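Local coordinates for protein putative NADP oxidoreductase BF3122 (Bacteroides fragilis, PDB 3D1L) that is a putative oxidoreductase that probably binds NADP in a Rossmann-type domain, although its substrate and reaction are not established, at residues L97-V109 with A166-A178. Sequence-based numbering, arbitrary orientation. Where two conformers were deposited one is given.
Sequences LMVHTAGSIPMNV and ADSEQRKSLHLAA. With MPR (2-mercapto-propion aldehyde), chain E.
The hydroxyl of Ser-168 is gripped from several sides: the backbone N-H of Met-107 reaches OG at 3.0 Å along a nearly straight path (160°), NH2 of Arg-171, one turn further along the helix, donates at 2.8 Å in a more bent bond, with OG tilted from the guanidinium plane, and the hydroxyl's own proton presumably goes to the carboxylate OE1 of Glu-142. The contact shows how a loop leaving strand 97-100 of a Rossmann-type sheet is tied to the first turns of the long helix 168-198. With CG anti to the backbone N (chi1 -177°) and a bend at chi3, the chain of Arg-171 passes over Gly-103, CG lying 3.4 Å from Gly-103 O. NH2 also donates to Ile-105 O at 2.8 Å; the oxygen lies near the guanidinium plane, whereas the nitrogen is tilted from the carbonyl plane. NE makes a weak bond to Ala-102 O. A salt bridge from NH1 to the same OE1 should help fix the group's rotation and balance its charge. One water donates to both Gly-103 O and Ser-168 O, bridging loop and helix carbonyls. Two helical turns after Ser-168, His-175 turns its ring edge to the loop, and ND1 shares a 2.7 Å hydrogen bond with Ser-104 OG, which also bonds His-241 of the second subunit. At the same ring's NE2, a weak 3.1 Å hydrogen bond runs to O of the bound 2-mercapto-propion aldehyde.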
loop_
_atom_site.group_PDB
_atom_site.type_symbol
_atom_site.label_atom_id
_atom_site.label_comp_id
_atom_site.label_asym_id
_atom_site.label_seq_id
_atom_site.Cartn_x
_atom_site.Cartn_y
_atom_site.Cartn_z
ATOM N N LEU B 97 -36.049 12.344 -1.084
ATOM C CA LEU B 97 -35.145 11.874 -2.121
ATOM C C LEU B 97 -34.532 10.535 -1.704
ATOM O O LEU B 97 -33.947 10.442 -0.614
ATOM C CB LEU B 97 -34.101 12.981 -2.365
ATOM C CG LEU B 97 -33.028 13.037 -3.448
ATOM C CD1 LEU B 97 -33.463 12.387 -4.742
ATOM C CD2 LEU B 97 -32.564 14.497 -3.712
HETATM N N MSE B 98 -34.714 9.488 -2.514
HETATM C CA MSE B 98 -34.001 8.205 -2.259
HETATM C C MSE B 98 -32.807 8.089 -3.165
HETATM O O MSE B 98 -32.933 8.123 -4.400
HETATM C CB MSE B 98 -34.823 6.915 -2.439
HETATM C CG MSE B 98 -36.289 7.033 -2.644
HETATM SE SE MSE B 98 -37.220 7.954 -1.243
HETATM C CE MSE B 98 -36.607 6.833 0.202
ATOM N N VAL B 99 -31.649 7.947 -2.545
ATOM C CA VAL B 99 -30.410 7.744 -3.276
ATOM C C VAL B 99 -29.712 6.473 -2.820
ATOM O O VAL B 99 -29.875 6.021 -1.684
ATOM C CB VAL B 99 -29.452 8.980 -3.170
ATOM C CG1 VAL B 99 -30.174 10.255 -3.598
ATOM C CG2 VAL B 99 -28.858 9.128 -1.761
ATOM N N HIS B 100 -28.954 5.871 -3.726
ATOM C CA HIS B 100 -28.036 4.825 -3.315
ATOM C C HIS B 100 -26.612 5.277 -3.555
ATOM O O HIS B 100 -26.384 6.308 -4.180
ATOM C CB HIS B 100 -28.359 3.495 -3.969
ATOM C CG HIS B 100 -28.130 3.467 -5.437
ATOM N ND1 HIS B 100 -26.865 3.408 -5.991
ATOM C CD2 HIS B 100 -28.999 3.462 -6.477
ATOM C CE1 HIS B 100 -26.968 3.356 -7.309
ATOM N NE2 HIS B 100 -28.249 3.393 -7.629
ATOM N N THR B 101 -25.665 4.519 -3.026
ATOM C CA THR B 101 -24.264 4.911 -3.023
ATOM C C THR B 101 -23.376 3.953 -3.819
ATOM O O THR B 101 -22.146 3.927 -3.632
ATOM C CB THR B 101 -23.754 4.957 -1.596
ATOM O OG1 THR B 101 -24.046 3.712 -0.963
ATOM C CG2 THR B 101 -24.459 6.056 -0.815
ATOM N N ALA B 102 -23.979 3.127 -4.664
ATOM C CA ALA B 102 -23.210 2.094 -5.355
ATOM C C ALA B 102 -22.655 2.601 -6.673
ATOM O O ALA B 102 -23.352 3.269 -7.430
ATOM C CB ALA B 102 -24.028 0.878 -5.574
ATOM N N GLY B 103 -21.393 2.257 -6.943
ATOM C CA GLY B 103 -20.740 2.580 -8.209
ATOM C C GLY B 103 -21.330 1.855 -9.414
ATOM O O GLY B 103 -21.369 2.400 -10.525
ATOM N N SER B 104 -21.787 0.624 -9.211
ATOM C CA SER B 104 -22.108 -0.215 -10.352
ATOM C C SER B 104 -23.581 -0.623 -10.351
ATOM O O SER B 104 -23.947 -1.614 -10.963
ATOM C CB SER B 104 -21.175 -1.428 -10.416
ATOM O OG SER B 104 -19.867 -1.071 -10.866
ATOM N N ILE B 105 -24.418 0.140 -9.657
ATOM C CA ILE B 105 -25.865 -0.043 -9.736
ATOM C C ILE B 105 -26.445 1.154 -10.483
ATOM O O ILE B 105 -26.173 2.296 -10.116
ATOM C CB ILE B 105 -26.513 -0.150 -8.344
ATOM C CG1 ILE B 105 -26.063 -1.412 -7.613
ATOM C CG2 ILE B 105 -28.039 -0.147 -8.431
ATOM C CD1 ILE B 105 -26.640 -1.465 -6.162
ATOM N N PRO B 106 -27.256 0.906 -11.526
ATOM C CA PRO B 106 -27.819 2.032 -12.282
ATOM C C PRO B 106 -28.785 2.839 -11.434
ATOM O O PRO B 106 -29.394 2.292 -10.506
ATOM C CB PRO B 106 -28.565 1.356 -13.435
ATOM C CG PRO B 106 -28.754 -0.036 -13.031
ATOM C CD PRO B 106 -27.700 -0.402 -12.049
HETATM N N MSE B 107 -28.928 4.130 -11.733
HETATM C CA MSE B 107 -29.920 4.962 -11.042
HETATM C C MSE B 107 -31.341 4.450 -11.237
HETATM O O MSE B 107 -32.186 4.641 -10.363
HETATM C CB MSE B 107 -29.852 6.403 -11.526
HETATM C CG MSE B 107 -30.762 7.347 -10.776
HETATM SE SE MSE B 107 -30.616 9.178 -11.406
HETATM C CE MSE B 107 -31.457 9.019 -13.134
ATOM N N ASN B 108 -31.588 3.787 -12.367
ATOM C CA ASN B 108 -32.949 3.371 -12.759
ATOM C C ASN B 108 -33.601 2.343 -11.838
ATOM O O ASN B 108 -34.790 2.087 -11.965
ATOM C CB ASN B 108 -33.017 2.907 -14.234
ATOM C CG ASN B 108 -32.207 1.626 -14.503
ATOM O OD1 ASN B 108 -31.947 0.829 -13.598
ATOM N ND2 ASN B 108 -31.809 1.432 -15.757
ATOM N N VAL B 109 -32.841 1.765 -10.909
ATOM C CA VAL B 109 -33.460 0.918 -9.891
ATOM C C VAL B 109 -34.677 1.601 -9.281
ATOM O O VAL B 109 -35.728 0.986 -9.129
ATOM C CB VAL B 109 -32.473 0.463 -8.780
ATOM C CG1 VAL B 109 -31.463 -0.380 -9.373
ATOM C CG2 VAL B 109 -31.794 1.648 -8.056
ATOM N N ALA B 166 -22.211 12.814 -13.009
ATOM C CA ALA B 166 -21.836 11.698 -13.892
ATOM C C ALA B 166 -23.019 10.754 -14.098
ATOM O O ALA B 166 -23.838 10.582 -13.180
ATOM C CB ALA B 166 -20.600 10.957 -13.331
ATOM N N ASP B 167 -23.146 10.183 -15.290
ATOM C CA ASP B 167 -24.177 9.192 -15.640
ATOM C C ASP B 167 -23.864 7.813 -15.071
ATOM O O ASP B 167 -22.729 7.567 -14.633
ATOM C CB ASP B 167 -24.251 9.047 -17.158
ATOM C CG ASP B 167 -25.065 10.132 -17.804
ATOM O OD1 ASP B 167 -25.658 10.957 -17.065
ATOM O OD2 ASP B 167 -25.122 10.152 -19.053
ATOM N N SER B 168 -24.828 6.894 -15.140
ATOM C CA SER B 168 -24.617 5.557 -14.595
ATOM C C SER B 168 -23.508 4.838 -15.368
ATOM O O SER B 168 -22.749 4.037 -14.800
ATOM C CB SER B 168 -25.920 4.753 -14.588
ATOM O OG SER B 168 -26.707 5.070 -13.440
ATOM N N GLU B 169 -23.422 5.178 -16.660
ATOM C CA GLU B 169 -22.467 4.610 -17.598
ATOM C C GLU B 169 -21.053 5.090 -17.281
ATOM O O GLU B 169 -20.154 4.282 -17.112
ATOM C CB GLU B 169 -22.889 4.935 -19.049
ATOM C CG GLU B 169 -21.887 4.495 -20.121
ATOM C CD GLU B 169 -22.481 4.466 -21.536
ATOM O OE1 GLU B 169 -23.515 5.142 -21.791
ATOM O OE2 GLU B 169 -21.905 3.767 -22.409
ATOM N N GLN B 170 -20.851 6.397 -17.173
ATOM C CA GLN B 170 -19.561 6.907 -16.699
ATOM C C GLN B 170 -19.194 6.303 -15.341
ATOM O O GLN B 170 -18.032 6.002 -15.097
ATOM C CB GLN B 170 -19.569 8.430 -16.568
ATOM C CG GLN B 170 -19.619 9.274 -17.861
ATOM C CD GLN B 170 -19.947 10.746 -17.558
ATOM O OE1 GLN B 170 -20.834 11.030 -16.752
ATOM N NE2 GLN B 170 -19.216 11.674 -18.179
ATOM N N ARG B 171 -20.169 6.141 -14.453
ATOM C CA ARG B 171 -19.878 5.757 -13.060
ATOM C C ARG B 171 -19.438 4.273 -12.978
ATOM O O ARG B 171 -18.538 3.912 -12.227
ATOM C CB ARG B 171 -21.076 6.062 -12.147
ATOM C CG ARG B 171 -20.840 5.751 -10.663
ATOM C CD ARG B 171 -22.055 6.036 -9.779
ATOM N NE ARG B 171 -23.224 5.204 -10.093
ATOM C CZ ARG B 171 -24.292 5.636 -10.759
ATOM N NH1 ARG B 171 -24.352 6.898 -11.172
ATOM N NH2 ARG B 171 -25.307 4.806 -10.995
ATOM N N LYS B 172 -20.073 3.424 -13.771
ATOM C CA LYS B 172 -19.619 2.047 -13.887
ATOM C C LYS B 172 -18.165 1.981 -14.336
ATOM O O LYS B 172 -17.377 1.240 -13.764
ATOM C CB LYS B 172 -20.497 1.238 -14.844
ATOM C CG LYS B 172 -21.304 0.178 -14.152
ATOM C CD LYS B 172 -21.412 -1.123 -14.987
ATOM C CE LYS B 172 -22.138 -0.885 -16.316
ATOM N NZ LYS B 172 -22.102 -2.113 -17.183
ATOM N N SER B 173 -17.837 2.762 -15.363
ATOM C CA SER B 173 -16.485 2.875 -15.896
ATOM C C SER B 173 -15.463 3.268 -14.824
ATOM O O SER B 173 -14.394 2.672 -14.726
ATOM C CB SER B 173 -16.476 3.909 -17.015
ATOM O OG SER B 173 -17.043 3.359 -18.199
ATOM N N LEU B 174 -15.795 4.281 -14.031
ATOM C CA LEU B 174 -14.910 4.755 -12.981
ATOM C C LEU B 174 -14.745 3.662 -11.932
ATOM O O LEU B 174 -13.643 3.402 -11.471
ATOM C CB LEU B 174 -15.477 6.019 -12.347
ATOM C CG LEU B 174 -15.433 7.261 -13.234
ATOM C CD1 LEU B 174 -16.413 8.306 -12.686
ATOM C CD2 LEU B 174 -14.010 7.841 -13.315
ATOM N N HIS B 175 -15.849 3.024 -11.564
ATOM C CA HIS B 175 -15.810 1.974 -10.565
ATOM C C HIS B 175 -14.955 0.799 -11.016
ATOM O O HIS B 175 -14.203 0.237 -10.222
ATOM C CB HIS B 175 -17.235 1.526 -10.156
ATOM C CG HIS B 175 -17.253 0.544 -9.018
ATOM N ND1 HIS B 175 -18.260 -0.381 -8.839
ATOM C CD2 HIS B 175 -16.367 0.323 -8.017
ATOM C CE1 HIS B 175 -18.006 -1.115 -7.774
ATOM N NE2 HIS B 175 -16.862 -0.710 -7.252
ATOM N N LEU B 176 -15.040 0.429 -12.286
ATOM C CA LEU B 176 -14.193 -0.662 -12.780
ATOM C C LEU B 176 -12.719 -0.324 -12.630
ATOM O O LEU B 176 -11.929 -1.133 -12.132
ATOM C CB LEU B 176 -14.522 -1.030 -14.236
ATOM C CG LEU B 176 -13.558 -1.992 -14.958
ATOM C CD1 LEU B 176 -13.638 -3.435 -14.435
ATOM C CD2 LEU B 176 -13.797 -1.974 -16.457
ATOM N N ALA B 177 -12.348 0.880 -13.054
ATOM C CA ALA B 177 -10.976 1.357 -12.884
ATOM C C ALA B 177 -10.558 1.424 -11.400
ATOM O O ALA B 177 -9.416 1.151 -11.052
ATOM C CB ALA B 177 -10.818 2.722 -13.577
ATOM N N ALA B 178 -11.498 1.780 -10.531
ATOM C CA ALA B 178 -11.250 1.883 -9.077
ATOM C C ALA B 178 -11.039 0.515 -8.474
ATOM O O ALA B 178 -10.395 0.390 -7.446
ATOM C CB ALA B 178 -12.441 2.587 -8.367
HETATM C C1 MPR E . -14.481 0.136 -5.217
HETATM O O MPR E . -14.625 -1.112 -5.076
HETATM C C2 MPR E . -13.205 0.916 -5.128
HETATM C C3 MPR E . -13.320 2.405 -4.836
HETATM S S3 MPR E . -11.835 3.045 -3.999
HETATM O O HOH W 1 -23.374 2.830 -12.385
HETATM O O HOH W 2 -29.669 4.558 -15.041
#